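Local coordinates for protein oxidoreductase, iron/ascorbate family (Shewanella oneidensis, PDB 3ON7) that probably uses iron(II) and oxygen to turn 2-oxoglutarate into ethene, and to oxidise L-arginine alongside 2-oxoglutarate, at residues E122-E125 against T126-D130; E262-A266 against D267-M271. All coordinates share one frame; numbering follows the deposited sequence.

Contact 1: E122-E125 against T126-D130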
ATOM      1  N   GLU B 122     -21.994 -17.418  18.022  1.00 24.71           N
ATOM      2  CA  GLU B 122     -22.765 -18.656  18.144  1.00 27.06           C
ATOM      3  C   GLU B 122     -24.238 -18.319  18.360  1.00 27.25           C
ATOM      4  O   GLU B 122     -25.121 -18.922  17.731  1.00 28.47           O
ATOM      5  CB  GLU B 122     -22.294 -19.522  19.321  1.00 29.06           C
ATOM      6  CG  GLU B 122     -21.045 -20.330  19.077  1.00 36.66           C
ATOM      7  CD  GLU B 122     -20.555 -21.062  20.332  1.00 44.82           C
ATOM      8  OE1 GLU B 122     -21.246 -21.029  21.377  1.00 50.34           O
ATOM      9  OE2 GLU B 122     -19.469 -21.671  20.264  1.00 47.99           O
ATOM     10  N   TRP B 123     -24.496 -17.366  19.259  1.00 24.93           N
ATOM     11  CA  TRP B 123     -25.862 -16.909  19.524  1.00 26.31           C
ATOM     12  C   TRP B 123     -26.527 -16.402  18.256  1.00 25.31           C
ATOM     13  O   TRP B 123     -27.672 -16.738  17.971  1.00 27.30           O
ATOM     14  CB  TRP B 123     -25.889 -15.798  20.573  1.00 25.54           C
ATOM     15  CG  TRP B 123     -25.632 -16.232  21.985  1.00 24.01           C
ATOM     16  CD1 TRP B 123     -25.304 -17.481  22.434  1.00 28.15           C
ATOM     17  CD2 TRP B 123     -25.629 -15.384  23.120  1.00 21.80           C
ATOM     18  NE1 TRP B 123     -25.127 -17.463  23.799  1.00 27.56           N
ATOM     19  CE2 TRP B 123     -25.307 -16.182  24.242  1.00 25.14           C
ATOM     20  CE3 TRP B 123     -25.885 -14.020  23.304  1.00 21.88           C
ATOM     21  CZ2 TRP B 123     -25.237 -15.660  25.535  1.00 29.28           C
ATOM     22  CZ3 TRP B 123     -25.807 -13.495  24.590  1.00 27.94           C
ATOM     23  CH2 TRP B 123     -25.493 -14.316  25.691  1.00 26.86           C
ATOM     24  N   ILE B 124     -25.797 -15.606  17.489  1.00 24.89           N
ATOM     25  CA  ILE B 124     -26.328 -15.036  16.252  1.00 23.49           C
ATOM     26  C   ILE B 124     -26.701 -16.138  15.269  1.00 25.20           C
ATOM     27  O   ILE B 124     -27.761 -16.084  14.639  1.00 24.42           O
ATOM     28  CB  ILE B 124     -25.337 -14.040  15.625  1.00 22.82           C
ATOM     29  CG1 ILE B 124     -25.247 -12.765  16.489  1.00 19.78           C
ATOM     30  CG2 ILE B 124     -25.750 -13.690  14.204  1.00 23.02           C
ATOM     31  CD1 ILE B 124     -24.013 -11.912  16.185  1.00 20.16           C
ATOM     32  N   GLU B 125     -25.850 -17.154  15.161  1.00 27.29           N
ATOM     33  CA  GLU B 125     -26.117 -18.269  14.254  1.00 28.09           C
ATOM     34  C   GLU B 125     -27.314 -19.073  14.744  1.00 29.48           C
ATOM     35  O   GLU B 125     -28.243 -19.322  13.978  1.00 31.48           O
ATOM     36  CB  GLU B 125     -24.888 -19.160  14.104  1.00 28.53           C
ATOM     37  CG  GLU B 125     -24.996 -20.146  12.918  1.00 33.91           C
ATOM     38  CD  GLU B 125     -23.669 -20.780  12.521  1.00 35.49           C
ATOM     39  OE1 GLU B 125     -22.608 -20.265  12.923  1.00 36.09           O
ATOM     40  OE2 GLU B 125     -23.697 -21.798  11.790  1.00 42.83           O
ATOM     41  N   THR B 126     -27.307 -19.444  16.026  1.00 29.47           N
ATOM     42  CA  THR B 126     -28.364 -20.263  16.617  1.00 29.89           C
ATOM     43  C   THR B 126     -29.751 -19.667  16.348  1.00 30.68           C
ATOM     44  O   THR B 126     -30.642 -20.381  15.907  1.00 32.41           O
ATOM     45  CB  THR B 126     -28.164 -20.444  18.155  1.00 32.62           C
ATOM     46  OG1 THR B 126     -27.062 -21.340  18.413  1.00 30.82           O
ATOM     47  CG2 THR B 126     -29.469 -20.964  18.845  1.00 27.39           C
ATOM     48  N   TYR B 127     -29.914 -18.367  16.593  1.00 29.01           N
ATOM     49  CA  TYR B 127     -31.193 -17.681  16.378  1.00 28.97           C
ATOM     50  C   TYR B 127     -31.401 -17.061  14.987  1.00 29.83           C
ATOM     51  O   TYR B 127     -32.394 -16.367  14.762  1.00 32.73           O
ATOM     52  CB  TYR B 127     -31.402 -16.633  17.470  1.00 29.88           C
ATOM     53  CG  TYR B 127     -31.604 -17.267  18.836  1.00 33.71           C
ATOM     54  CD1 TYR B 127     -32.825 -17.850  19.178  1.00 37.55           C
ATOM     55  CD2 TYR B 127     -30.569 -17.314  19.772  1.00 34.85           C
ATOM     56  CE1 TYR B 127     -33.015 -18.455  20.411  1.00 39.28           C
ATOM     57  CE2 TYR B 127     -30.751 -17.916  21.026  1.00 34.52           C
ATOM     58  CZ  TYR B 127     -31.979 -18.481  21.333  1.00 38.90           C
ATOM     59  OH  TYR B 127     -32.185 -19.080  22.562  1.00 40.73           O
ATOM     60  N   SER B 128     -30.501 -17.314  14.041  1.00 28.68           N
ATOM     61  CA  SER B 128     -30.788 -16.975  12.643  1.00 29.57           C
ATOM     62  C   SER B 128     -31.843 -17.955  12.122  1.00 31.86           C
ATOM     63  O   SER B 128     -31.837 -19.123  12.517  1.00 32.67           O
ATOM     64  CB  SER B 128     -29.542 -17.104  11.771  1.00 28.93           C
ATOM     65  OG  SER B 128     -28.544 -16.152  12.092  1.00 26.18           O
ATOM     66  N   PRO B 129     -32.753 -17.494  11.240  1.00 31.97           N
ATOM     67  CA  PRO B 129     -33.609 -18.470  10.549  1.00 34.09           C
ATOM     68  C   PRO B 129     -32.776 -19.433   9.689  1.00 34.71           C
ATOM     69  O   PRO B 129     -31.639 -19.113   9.320  1.00 33.53           O
ATOM     70  CB  PRO B 129     -34.511 -17.597   9.661  1.00 33.41           C
ATOM     71  CG  PRO B 129     -34.462 -16.238  10.248  1.00 32.55           C
ATOM     72  CD  PRO B 129     -33.125 -16.102  10.930  1.00 31.86           C
ATOM     73  N   ASP B 130     -33.333 -20.598   9.386  1.00 37.22           N
ATOM     74  CA  ASP B 130     -32.595 -21.645   8.657  1.00 38.92           C
ATOM     75  C   ASP B 130     -32.128 -21.189   7.269  1.00 38.12           C
ATOM     76  O   ASP B 130     -31.084 -21.621   6.805  1.00 38.52           O
ATOM     77  CB  ASP B 130     -33.436 -22.931   8.535  1.00 41.24           C
ATOM     78  CG  ASP B 130     -33.487 -23.747   9.847  1.00 46.51           C
ATOM     79  OD1 ASP B 130     -32.582 -23.593  10.696  1.00 50.95           O
ATOM     80  OD2 ASP B 130     -34.425 -24.565  10.024  1.00 51.63           O
TER

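Contact 2: E262-A266 against D267-M271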
ATOM      1  N   GLU B 262     -22.220 -14.963  -2.722  1.00 26.49           N
ATOM      2  CA  GLU B 262     -21.932 -15.312  -4.101  1.00 30.42           C
ATOM      3  C   GLU B 262     -21.057 -14.255  -4.772  1.00 27.97           C
ATOM      4  O   GLU B 262     -20.442 -14.548  -5.798  1.00 29.26           O
ATOM      5  CB  GLU B 262     -23.231 -15.490  -4.930  1.00 32.32           C
ATOM      6  CG  GLU B 262     -24.139 -16.656  -4.479  1.00 42.39           C
ATOM      7  CD  GLU B 262     -24.812 -17.433  -5.627  1.00 54.36           C
ATOM      8  OE1 GLU B 262     -25.005 -16.875  -6.740  1.00 57.19           O
ATOM      9  OE2 GLU B 262     -25.151 -18.619  -5.392  1.00 57.34           O
ATOM     10  N   ARG B 263     -21.016 -13.048  -4.200  1.00 25.39           N
ATOM     11  CA  ARG B 263     -20.368 -11.881  -4.818  1.00 26.07           C
ATOM     12  C   ARG B 263     -19.003 -11.527  -4.246  1.00 24.33           C
ATOM     13  O   ARG B 263     -18.163 -10.995  -4.967  1.00 23.47           O
ATOM     14  CB  ARG B 263     -21.265 -10.642  -4.701  1.00 26.99           C
ATOM     15  CG  ARG B 263     -22.550 -10.691  -5.525  1.00 34.28           C
ATOM     16  CD  ARG B 263     -23.479  -9.491  -5.210  1.00 38.90           C
ATOM     17  NE  ARG B 263     -22.804  -8.192  -5.362  1.00 46.70           N
ATOM     18  CZ  ARG B 263     -23.404  -6.998  -5.276  1.00 47.52           C
ATOM     19  NH1 ARG B 263     -24.718  -6.905  -5.048  1.00 49.37           N
ATOM     20  NH2 ARG B 263     -22.682  -5.882  -5.431  1.00 39.28           N
ATOM     21  N   TYR B 264     -18.785 -11.810  -2.963  1.00 20.94           N
ATOM     22  CA  TYR B 264     -17.559 -11.418  -2.296  1.00 21.78           C
ATOM     23  C   TYR B 264     -16.958 -12.429  -1.328  1.00 21.29           C
ATOM     24  O   TYR B 264     -17.660 -13.120  -0.601  1.00 20.95           O
ATOM     25  CB  TYR B 264     -17.811 -10.156  -1.459  1.00 22.00           C
ATOM     26  CG  TYR B 264     -18.365  -8.943  -2.175  1.00 20.72           C
ATOM     27  CD1 TYR B 264     -17.524  -8.079  -2.872  1.00 26.37           C
ATOM     28  CD2 TYR B 264     -19.712  -8.610  -2.080  1.00 22.25           C
ATOM     29  CE1 TYR B 264     -18.030  -6.930  -3.484  1.00 26.77           C
ATOM     30  CE2 TYR B 264     -20.219  -7.471  -2.671  1.00 24.45           C
ATOM     31  CZ  TYR B 264     -19.376  -6.632  -3.378  1.00 29.51           C
ATOM     32  OH  TYR B 264     -19.877  -5.509  -3.995  1.00 34.85           O
ATOM     33  N   THR B 265     -15.631 -12.440  -1.284  1.00 22.49           N
ATOM     34  CA  THR B 265     -14.892 -12.865  -0.104  1.00 20.35           C
ATOM     35  C   THR B 265     -14.608 -11.614   0.742  1.00 19.77           C
ATOM     36  O   THR B 265     -14.844 -10.483   0.300  1.00 18.80           O
ATOM     37  CB  THR B 265     -13.557 -13.484  -0.486  1.00 20.66           C
ATOM     38  OG1 THR B 265     -12.812 -12.520  -1.227  1.00 23.47           O
ATOM     39  CG2 THR B 265     -13.751 -14.737  -1.325  1.00 14.80           C
ATOM     40  N   ALA B 266     -14.101 -11.795   1.953  1.00 19.65           N
ATOM     41  CA  ALA B 266     -13.813 -10.633   2.813  1.00 18.92           C
ATOM     42  C   ALA B 266     -12.727  -9.776   2.140  1.00 19.89           C
ATOM     43  O   ALA B 266     -12.807  -8.541   2.115  1.00 19.23           O
ATOM     44  CB  ALA B 266     -13.382 -11.072   4.198  1.00 15.44           C
ATOM     45  N   ASP B 267     -11.737 -10.453   1.572  1.00 18.38           N
ATOM     46  CA  ASP B 267     -10.664  -9.802   0.843  1.00 18.27           C
ATOM     47  C   ASP B 267     -11.185  -9.015  -0.374  1.00 19.06           C
ATOM     48  O   ASP B 267     -10.830  -7.870  -0.556  1.00 19.57           O
ATOM     49  CB  ASP B 267      -9.651 -10.866   0.403  1.00 18.55           C
ATOM     50  CG  ASP B 267      -8.324 -10.269  -0.065  1.00 20.97           C
ATOM     51  OD1 ASP B 267      -7.631  -9.589   0.716  1.00 22.17           O
ATOM     52  OD2 ASP B 267      -7.968 -10.509  -1.228  1.00 21.60           O
ATOM     53  N   SER B 268     -12.025  -9.618  -1.208  1.00 19.06           N
ATOM     54  CA  SER B 268     -12.517  -8.914  -2.391  1.00 18.41           C
ATOM     55  C   SER B 268     -13.488  -7.821  -2.003  1.00 16.78           C
ATOM     56  O   SER B 268     -13.651  -6.856  -2.742  1.00 17.47           O
ATOM     57  CB  SER B 268     -13.159  -9.883  -3.413  1.00 19.59           C
ATOM     58  OG  SER B 268     -14.431 -10.356  -2.973  1.00 20.90           O
ATOM     59  N   TYR B 269     -14.153  -7.969  -0.861  1.00 16.81           N
ATOM     60  CA  TYR B 269     -15.048  -6.937  -0.372  1.00 17.93           C
ATOM     61  C   TYR B 269     -14.246  -5.702   0.036  1.00 18.86           C
ATOM     62  O   TYR B 269     -14.609  -4.582  -0.296  1.00 19.36           O
ATOM     63  CB  TYR B 269     -15.863  -7.447   0.817  1.00 19.12           C
ATOM     64  CG  TYR B 269     -16.971  -6.515   1.248  1.00 17.03           C
ATOM     65  CD1 TYR B 269     -18.207  -6.551   0.639  1.00 19.13           C
ATOM     66  CD2 TYR B 269     -16.773  -5.588   2.252  1.00 19.80           C
ATOM     67  CE1 TYR B 269     -19.228  -5.698   1.037  1.00 19.12           C
ATOM     68  CE2 TYR B 269     -17.777  -4.730   2.644  1.00 18.76           C
ATOM     69  CZ  TYR B 269     -19.003  -4.784   2.032  1.00 23.28           C
ATOM     70  OH  TYR B 269     -20.012  -3.921   2.426  1.00 24.97           O
ATOM     71  N   LEU B 270     -13.134  -5.902   0.734  1.00 20.38           N
ATOM     72  CA  LEU B 270     -12.281  -4.778   1.120  1.00 20.32           C
ATOM     73  C   LEU B 270     -11.680  -4.108  -0.144  1.00 22.26           C
ATOM     74  O   LEU B 270     -11.746  -2.879  -0.303  1.00 22.53           O
ATOM     75  CB  LEU B 270     -11.175  -5.256   2.018  1.00 19.42           C
ATOM     76  CG  LEU B 270     -10.226  -4.189   2.561  1.00 20.94           C
ATOM     77  CD1 LEU B 270     -11.004  -3.196   3.430  1.00 16.31           C
ATOM     78  CD2 LEU B 270      -9.110  -4.910   3.362  1.00 15.07           C
HETATM   79  N   MSE B 271     -11.140  -4.922  -1.051  1.00 18.92           N
HETATM   80  CA  MSE B 271     -10.531  -4.379  -2.252  1.00 21.21           C
HETATM   81  C   MSE B 271     -11.562  -3.486  -2.955  1.00 19.57           C
HETATM   82  O   MSE B 271     -11.244  -2.379  -3.382  1.00 18.29           O
HETATM   83  CB  MSE B 271     -10.032  -5.481  -3.208  1.00 20.33           C
HETATM   84  CG  MSE B 271      -8.778  -6.236  -2.811  1.00 19.47           C
HETATM   85 SE   MSE B 271      -7.253  -5.169  -2.196  0.75 19.48          SE
HETATM   86  CE  MSE B 271      -7.586  -5.245  -0.348  1.00 15.02           C
TER
HETATM   87  O   HOH W   1     -15.603 -10.176  -5.610  1.00 20.66           O

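Contact 1: E122-E125 against T126-D130
The Tyr127 ring meets Trp123 at its edge: the carbonyl oxygen Trp123 O lies near the ring plane, 3.5 Å from Tyr127 CD2. One face of the ring carries the methyl CG2 of Thr126, offset toward the rim. Trp123 O also accepts the backbone bond of Tyr127, from Tyr127 N at 3.1 Å, so ring edge and amide both border a single carbonyl. One residue earlier, Thr126 N closes the preceding helical turn on Glu122 O at 2.8 Å.

At Tyr127 the backbone leaves helical geometry, and Ser128 takes up the carbonyls of Ile124 and Glu125. Its hydroxyl OG donates to Ile124 O across 2.7 Å, arriving 34° out of the carbonyl plane. OG stands beside its own backbone N, opposite the carbonyl carbon (chi1 -67°), which turns it back toward the helix. Ser128 N bonds Glu125 O at 3.0 Å, but from well above that carbonyl's plane. Two carbonyls of the last turn are thus bonded by one serine, through its hydroxyl and its amide. The carboxylate of Glu125 reaches the other way, on an extended chain, where OE1 accepts from Leu140 N. Lys133 NZ in turn bonds Thr126 O and Ser128 O. This is a C-terminal helix end, where helix 103-126 gives way to a short loop and Pro129 takes the N-cap position of helix 130-133.

Contact 2: E262-A266 against D267-M271
Tyr264 and Tyr269 meet as a T-shaped pair: the edge of Tyr269 is turned into the face of Tyr264, with planes at 81° and centroids 5.0 Å apart. Tyr269 CD1 does the touching, poised over the centre of the Tyr264 ring and 3.7 Å from Tyr264 CG. Tyr269 reaches there because its ring leaves CB opposite the backbone N (chi1 -171°). At the rim of Tyr264, in the ring plane, lies the hydroxyl of Ser268. With an alanine in place of Tyr264, the edge of Tyr269 would probably lose the face it packs on, and a gap would open beside Ser268.

Next to the rings, Thr265 and Ser268 trade bonds as a capping box. Ser268 N donates to Thr265 OG1 at 3.0 Å, nearly straight at 163°, while Thr265 N gives its hydrogen to Ser268 OG at 2.9 Å. Both hydroxyls sit between their own backbone N and carbonyl carbon, which puts each within bonding distance of the other's backbone N. A water bridges further, donating to Arg263 O at 2.8 Å and bonding Ser268 OG. The regular helical bonds then begin, Tyr269 N to Thr265 O and Leu270 N to Ala266 O.

Arg263 forms a salt bridge with Asp85 of the second subunit, and Asp267 accepts from Arg63 N of the third subunit. The chemistry implies a helix start whose first-turn amide is capped by side-chain oxygen, with the negative charge of Asp267 placed where it would probably also suit the positive end of the helix dipole.

In the fold
Contacts 1 and 2 treat opposite ends of two different helices: 122-130 finishes helix 103-126, whereas 262-271 starts helix 266-277, the last helix of the chain. Their centres are 23 Å apart and their nearest atoms about 14 Å, so they do not touch. Each centre lies about 21 to 22 Å from the centre of the chain. Their surroundings differ: contact 1 packs against helices 14-25 and 140-144 of its own chain, while contact 2 also meets two other subunits. His174, Asp176 and His231 probably form the iron site, in the His-X-Asp...His manner of this family; neither contact supplies any of these three residues.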